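Local coordinates for beta-N-acetylglucosaminidase (Thermotoga maritima, PDB 3WO8), which probably hydrolyses terminal non-reducing N-acetyl-D-hexosamine residues from N-acetyl-beta-D-hexosaminides, as a dimeric family 3 glycoside hydrolase, at residues 54-59 against 331-336; 341-346 against 456-461. One frame throughout, in Å; residues are numbered along the deposited sequence.

Interaction 1 of 2, residues 54-59 against 331-336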
loop_
_atom_site.group_PDB
_atom_site.type_symbol
_atom_site.label_atom_id
_atom_site.label_comp_id
_atom_site.label_asym_id
_atom_site.label_seq_id
_atom_site.Cartn_x
_atom_site.Cartn_y
_atom_site.Cartn_z
ATOM N N TYR B 54 2.262 -9.526 -7.616
ATOM C CA TYR B 54 3.284 -10.130 -8.450
ATOM C C TYR B 54 2.932 -9.950 -9.931
ATOM O O TYR B 54 3.818 -9.749 -10.737
ATOM C CB TYR B 54 3.538 -11.601 -8.126
ATOM C CG TYR B 54 2.376 -12.461 -8.467
ATOM C CD1 TYR B 54 2.223 -12.984 -9.747
ATOM C CD2 TYR B 54 1.396 -12.730 -7.527
ATOM C CE1 TYR B 54 1.138 -13.770 -10.056
ATOM C CE2 TYR B 54 0.304 -13.508 -7.816
ATOM C CZ TYR B 54 0.170 -14.018 -9.078
ATOM O OH TYR B 54 -0.916 -14.786 -9.362
ATOM N N LEU B 55 1.662 -9.978 -10.305
ATOM C CA LEU B 55 1.320 -9.612 -11.687
ATOM C C LEU B 55 1.664 -8.161 -11.993
ATOM O O LEU B 55 2.259 -7.866 -12.998
ATOM C CB LEU B 55 -0.173 -9.749 -11.968
ATOM C CG LEU B 55 -0.785 -11.047 -12.450
ATOM C CD1 LEU B 55 -2.181 -10.648 -12.907
ATOM C CD2 LEU B 55 0.036 -11.717 -13.572
ATOM N N LEU B 56 1.219 -7.249 -11.137
ATOM C CA LEU B 56 1.557 -5.856 -11.314
ATOM C C LEU B 56 3.036 -5.701 -11.582
ATOM O O LEU B 56 3.434 -4.957 -12.457
ATOM C CB LEU B 56 1.182 -5.023 -10.091
ATOM C CG LEU B 56 1.574 -3.570 -10.300
ATOM C CD1 LEU B 56 0.903 -2.997 -11.556
ATOM C CD2 LEU B 56 1.247 -2.765 -9.085
ATOM N N MET B 57 3.849 -6.438 -10.841
ATOM C CA MET B 57 5.282 -6.368 -11.043
ATOM C C MET B 57 5.726 -6.891 -12.403
ATOM O O MET B 57 6.531 -6.276 -13.089
ATOM C CB MET B 57 6.027 -7.091 -9.913
ATOM C CG MET B 57 5.950 -6.373 -8.558
ATOM S SD MET B 57 6.446 -7.426 -7.176
ATOM C CE MET B 57 6.218 -6.181 -5.893
ATOM N N ASP B 58 5.231 -8.035 -12.814
ATOM C CA ASP B 58 5.699 -8.591 -14.081
ATOM C C ASP B 58 5.185 -7.755 -15.211
ATOM O O ASP B 58 5.854 -7.610 -16.205
ATOM C CB ASP B 58 5.238 -10.015 -14.260
ATOM C CG ASP B 58 6.134 -10.795 -15.184
ATOM O OD1 ASP B 58 7.368 -10.635 -15.040
ATOM O OD2 ASP B 58 5.610 -11.574 -16.024
ATOM N N PHE B 59 4.016 -7.157 -15.041
ATOM C CA PHE B 59 3.467 -6.305 -16.079
ATOM C C PHE B 59 4.356 -5.088 -16.248
ATOM O O PHE B 59 4.641 -4.693 -17.337
ATOM C CB PHE B 59 2.004 -5.934 -15.745
ATOM C CG PHE B 59 1.168 -5.453 -16.924
ATOM C CD1 PHE B 59 1.646 -5.452 -18.225
ATOM C CD2 PHE B 59 -0.116 -4.998 -16.698
ATOM C CE1 PHE B 59 0.869 -4.985 -19.257
ATOM C CE2 PHE B 59 -0.913 -4.558 -17.717
ATOM C CZ PHE B 59 -0.421 -4.543 -19.003
ATOM N N SER B 331 11.324 1.986 -14.106
ATOM C CA SER B 331 10.633 0.648 -14.209
ATOM C C SER B 331 9.662 0.392 -13.079
ATOM O O SER B 331 8.924 -0.629 -13.091
ATOM C CB SER B 331 11.591 -0.570 -14.308
ATOM O OG SER B 331 12.600 -0.581 -13.332
ATOM N N GLY B 332 9.681 1.307 -12.109
ATOM C CA GLY B 332 8.947 1.135 -10.893
ATOM C C GLY B 332 9.160 -0.264 -10.341
ATOM O O GLY B 332 10.230 -0.915 -10.478
ATOM N N VAL B 333 8.065 -0.738 -9.785
ATOM C CA VAL B 333 7.964 -1.994 -9.075
ATOM C C VAL B 333 8.490 -3.209 -9.923
ATOM O O VAL B 333 8.919 -4.265 -9.407
ATOM C CB VAL B 333 6.503 -2.034 -8.593
ATOM C CG1 VAL B 333 5.663 -2.969 -9.396
ATOM C CG2 VAL B 333 6.439 -2.286 -7.115
ATOM N N GLY B 334 8.537 -2.995 -11.230
ATOM C CA GLY B 334 9.136 -3.919 -12.176
ATOM C C GLY B 334 10.496 -4.491 -11.788
ATOM O O GLY B 334 10.795 -5.688 -12.073
ATOM N N PHE B 335 11.335 -3.670 -11.146
ATOM C CA PHE B 335 12.667 -4.179 -10.831
ATOM C C PHE B 335 12.530 -5.321 -9.856
ATOM O O PHE B 335 13.399 -6.202 -9.793
ATOM C CB PHE B 335 13.643 -3.099 -10.346
ATOM C CG PHE B 335 13.464 -2.643 -8.903
ATOM C CD1 PHE B 335 12.484 -1.723 -8.558
ATOM C CD2 PHE B 335 14.338 -3.078 -7.912
ATOM C CE1 PHE B 335 12.333 -1.290 -7.251
ATOM C CE2 PHE B 335 14.197 -2.650 -6.599
ATOM C CZ PHE B 335 13.204 -1.748 -6.274
ATOM N N LEU B 336 11.421 -5.337 -9.105
ATOM C CA LEU B 336 11.320 -6.336 -8.094
ATOM C C LEU B 336 11.112 -7.711 -8.781
ATOM O O LEU B 336 11.609 -8.734 -8.340
ATOM C CB LEU B 336 10.256 -5.956 -7.052
ATOM C CG LEU B 336 10.760 -4.836 -6.151
ATOM C CD1 LEU B 336 9.679 -4.162 -5.324
ATOM C CD2 LEU B 336 11.851 -5.333 -5.221
#

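Interaction 2 of 2, residues 341-346 against 456-461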
loop_
_atom_site.group_PDB
_atom_site.type_symbol
_atom_site.label_atom_id
_atom_site.label_comp_id
_atom_site.label_asym_id
_atom_site.label_seq_id
_atom_site.Cartn_x
_atom_site.Cartn_y
_atom_site.Cartn_z
ATOM N N MET B 341 13.553 -12.917 -10.059
ATOM C CA MET B 341 14.036 -13.840 -11.086
ATOM C C MET B 341 15.499 -14.212 -10.856
ATOM O O MET B 341 15.855 -15.391 -10.771
ATOM C CB MET B 341 13.900 -13.233 -12.485
ATOM C CG MET B 341 14.250 -14.233 -13.605
ATOM S SD MET B 341 13.214 -15.734 -13.668
ATOM C CE MET B 341 14.192 -17.138 -13.164
ATOM N N LYS B 342 16.325 -13.180 -10.713
ATOM C CA LYS B 342 17.783 -13.346 -10.661
ATOM C C LYS B 342 18.256 -14.190 -9.489
ATOM O O LYS B 342 19.355 -14.755 -9.533
ATOM C CB LYS B 342 18.471 -11.981 -10.647
ATOM C CG LYS B 342 19.997 -12.036 -10.632
ATOM C CD LYS B 342 20.658 -10.915 -11.460
ATOM C CE LYS B 342 22.188 -10.871 -11.301
ATOM N NZ LYS B 342 22.655 -9.932 -10.229
ATOM N N ALA B 343 17.441 -14.287 -8.440
ATOM C CA ALA B 343 17.833 -15.078 -7.273
ATOM C C ALA B 343 17.495 -16.571 -7.392
ATOM O O ALA B 343 17.840 -17.372 -6.496
ATOM C CB ALA B 343 17.221 -14.480 -6.013
ATOM N N VAL B 344 16.839 -16.945 -8.495
ATOM C CA VAL B 344 16.436 -18.332 -8.736
ATOM C C VAL B 344 17.455 -19.114 -9.594
ATOM O O VAL B 344 18.007 -18.614 -10.577
ATOM C CB VAL B 344 15.082 -18.439 -9.480
ATOM C CG1 VAL B 344 14.516 -19.834 -9.323
ATOM C CG2 VAL B 344 14.050 -17.433 -8.994
ATOM N N GLU B 345 17.661 -20.359 -9.200
ATOM C CA GLU B 345 18.477 -21.333 -9.913
ATOM C C GLU B 345 17.581 -22.502 -10.245
ATOM O O GLU B 345 16.822 -22.928 -9.367
ATOM C CB GLU B 345 19.590 -21.869 -9.004
ATOM C CG GLU B 345 20.826 -20.981 -8.891
ATOM C CD GLU B 345 21.648 -21.280 -7.644
ATOM O OE1 GLU B 345 21.091 -21.849 -6.677
ATOM O OE2 GLU B 345 22.849 -20.919 -7.624
ATOM N N PHE B 346 17.670 -23.018 -11.482
ATOM C CA PHE B 346 17.094 -24.327 -11.825
ATOM C C PHE B 346 18.173 -25.390 -11.775
ATOM O O PHE B 346 19.213 -25.205 -12.302
ATOM C CB PHE B 346 16.472 -24.310 -13.202
ATOM C CG PHE B 346 15.577 -23.127 -13.455
ATOM C CD1 PHE B 346 14.253 -23.126 -13.059
ATOM C CD2 PHE B 346 16.071 -22.014 -14.116
ATOM C CE1 PHE B 346 13.444 -22.039 -13.324
ATOM C CE2 PHE B 346 15.270 -20.918 -14.384
ATOM C CZ PHE B 346 13.955 -20.935 -13.980
ATOM N N VAL B 456 15.245 -23.522 -6.826
ATOM C CA VAL B 456 15.733 -22.796 -5.655
ATOM C C VAL B 456 15.335 -21.354 -5.831
ATOM O O VAL B 456 15.971 -20.621 -6.571
ATOM C CB VAL B 456 17.274 -22.907 -5.497
ATOM C CG1 VAL B 456 17.721 -22.129 -4.285
ATOM C CG2 VAL B 456 17.715 -24.379 -5.341
ATOM N N THR B 457 14.228 -20.975 -5.211
ATOM C CA THR B 457 13.843 -19.555 -5.112
ATOM C C THR B 457 14.573 -19.097 -3.880
ATOM O O THR B 457 15.089 -19.931 -3.078
ATOM C CB THR B 457 12.332 -19.385 -4.868
ATOM O OG1 THR B 457 11.930 -20.192 -3.753
ATOM C CG2 THR B 457 11.545 -19.803 -6.094
ATOM N N ARG B 458 14.612 -17.821 -3.612
ATOM C CA ARG B 458 15.064 -17.555 -2.220
ATOM C C ARG B 458 14.018 -16.784 -1.445
ATOM O O ARG B 458 14.322 -15.837 -0.754
ATOM C CB ARG B 458 16.442 -16.905 -2.226
ATOM C CG ARG B 458 17.560 -17.917 -2.378
ATOM C CD ARG B 458 18.778 -17.298 -3.052
ATOM N NE ARG B 458 19.873 -18.260 -3.003
ATOM C CZ ARG B 458 20.335 -18.974 -4.028
ATOM N NH1 ARG B 458 19.854 -18.831 -5.259
ATOM N NH2 ARG B 458 21.303 -19.842 -3.803
ATOM N N SER B 459 12.793 -17.267 -1.578
ATOM C CA SER B 459 11.594 -16.539 -1.281
ATOM C C SER B 459 10.419 -17.507 -1.324
ATOM O O SER B 459 10.389 -18.429 -2.127
ATOM C CB SER B 459 11.331 -15.428 -2.305
ATOM O OG SER B 459 11.029 -14.214 -1.677
ATOM N N THR B 460 9.477 -17.283 -0.413
ATOM C CA THR B 460 8.151 -17.825 -0.496
ATOM C C THR B 460 7.216 -16.887 -1.242
ATOM O O THR B 460 6.085 -17.254 -1.503
ATOM C CB THR B 460 7.579 -17.990 0.899
ATOM O OG1 THR B 460 7.595 -16.726 1.557
ATOM C CG2 THR B 460 8.426 -19.012 1.697
ATOM N N LYS B 461 7.696 -15.703 -1.620
ATOM C CA LYS B 461 6.840 -14.717 -2.228
ATOM C C LYS B 461 6.237 -15.139 -3.572
ATOM O O LYS B 461 6.847 -15.833 -4.376
ATOM C CB LYS B 461 7.511 -13.323 -2.344
ATOM C CG LYS B 461 8.110 -12.715 -1.063
ATOM C CD LYS B 461 7.251 -12.742 0.191
ATOM C CE LYS B 461 6.591 -11.405 0.468
ATOM N NZ LYS B 461 5.780 -11.605 1.694
#

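Interaction 1 of 2, residues 54-59 against 331-336
Met57 lies across Val333 and reaches on to Leu336, and these three side chains carry most of an apolar contact between helix 53-66 and the beginning of helix 334-342. The Met57 and Val333 side chains cross at about a right angle: Met57 CG sits 3.5 Å from Val333 CG1. With chi1 at -70° Met57 CG stands beside its backbone N, and from there the chain runs extended (chi2 165°), which carries the thioether along the other segment. The Met57 methyl meets two branches, CE lying 4.0 Å from Leu336 CD1 and 4.1 Å from Val333 CG2. Leu56 adds a lighter touch, its CG 4.2 Å from Val333 CG1.

Backbone packing accompanies these apolar contacts. The closest CA pair is Met57 and Gly334, 4.7 Å apart, and Met57 O approaches Gly334 CA to 3.6 Å. A type II' turn from Ser331 to Gly334, with Gly332 at its second position (phi 46°), leads into the helix.

Around this patch, Leu56 also packs on Ile45 of barrel strand 42-45, while Pro87 of the second subunit covers Val333 and Ser88 of that subunit touches Leu336. All five touching residues are buried, and the bonding between the two segments is purely van der Waals: shape, rather than directed polar bonds, joins helix 334-342 to the TIM barrel here.

Interaction 2 of 2, residues 341-346 against 456-461
Glu345 and Val456 form an antiparallel hydrogen-bonded pair that attaches edge strand 345-347 to strand 453-456 in the six-stranded mixed sheet of the C-terminal part of the chain. Both main-chain N-H groups of the pair find acceptors: Val456 N donates to Glu345 O at 3.0 Å, almost straight at 171°, and Glu345 N donates to Val456 O at 3.1 Å. Val456 O has a further, weaker approach, a CA-H...O contact from Val344 CA at 3.2 Å.

The other donor is the Arg458 guanidinium. Its chain is extended from CG to NE, with CG anti to the carbonyl carbon, and this carries the guanidinium back to the first segment. There Arg458 NH1 donates to Ala343 O at 2.8 Å; the oxygen lies within 2° of the guanidinium plane, although the donor is tilted from the carbonyl plane. Arg458 NH2 makes a salt bridge to Glu345 OE1 at 3.5 Å, a long separation with the two flat groups turned 68° apart, so it is no paired, coplanar bidentate bridge. Val456 CG1 lies over one face of the guanidinium, toward its rim.

Beyond the pair, Thr457 OG1 hydrogen-bonds to Val439 O on the neighbouring strand, with Ser459 O also within reach of its one proton, and Thr460 OG1 to Asp377 OD2. The second subunit supplies Pro90 O for Ser459 OG and Gly78 O for Lys461 NZ, while Lys461 occupies the N-cap position of helix 462-471. Val344 CG1 comes to 3.2 Å from Val456 O, the same oxygen its CA approaches.

The two interactions follow one another along the chain and share helix 334-342: its first turn takes part in interaction 1, and its last residues lead into interaction 2. Their centres lie about 16 Å apart, with nearest atoms about 5 Å apart and no direct touch. The centre of interaction 1, beside the TIM barrel, is about 11 Å from the centre of the chain, and that of interaction 2, at the edge of the mixed sheet, about 26 Å. Helix 334-342 therefore spans from the barrel to the C-terminal sheet. Helix 462-471 bridges the same gap, touching residues of both regions, and the second subunit also touches both, so the dimer interface extends along this junction.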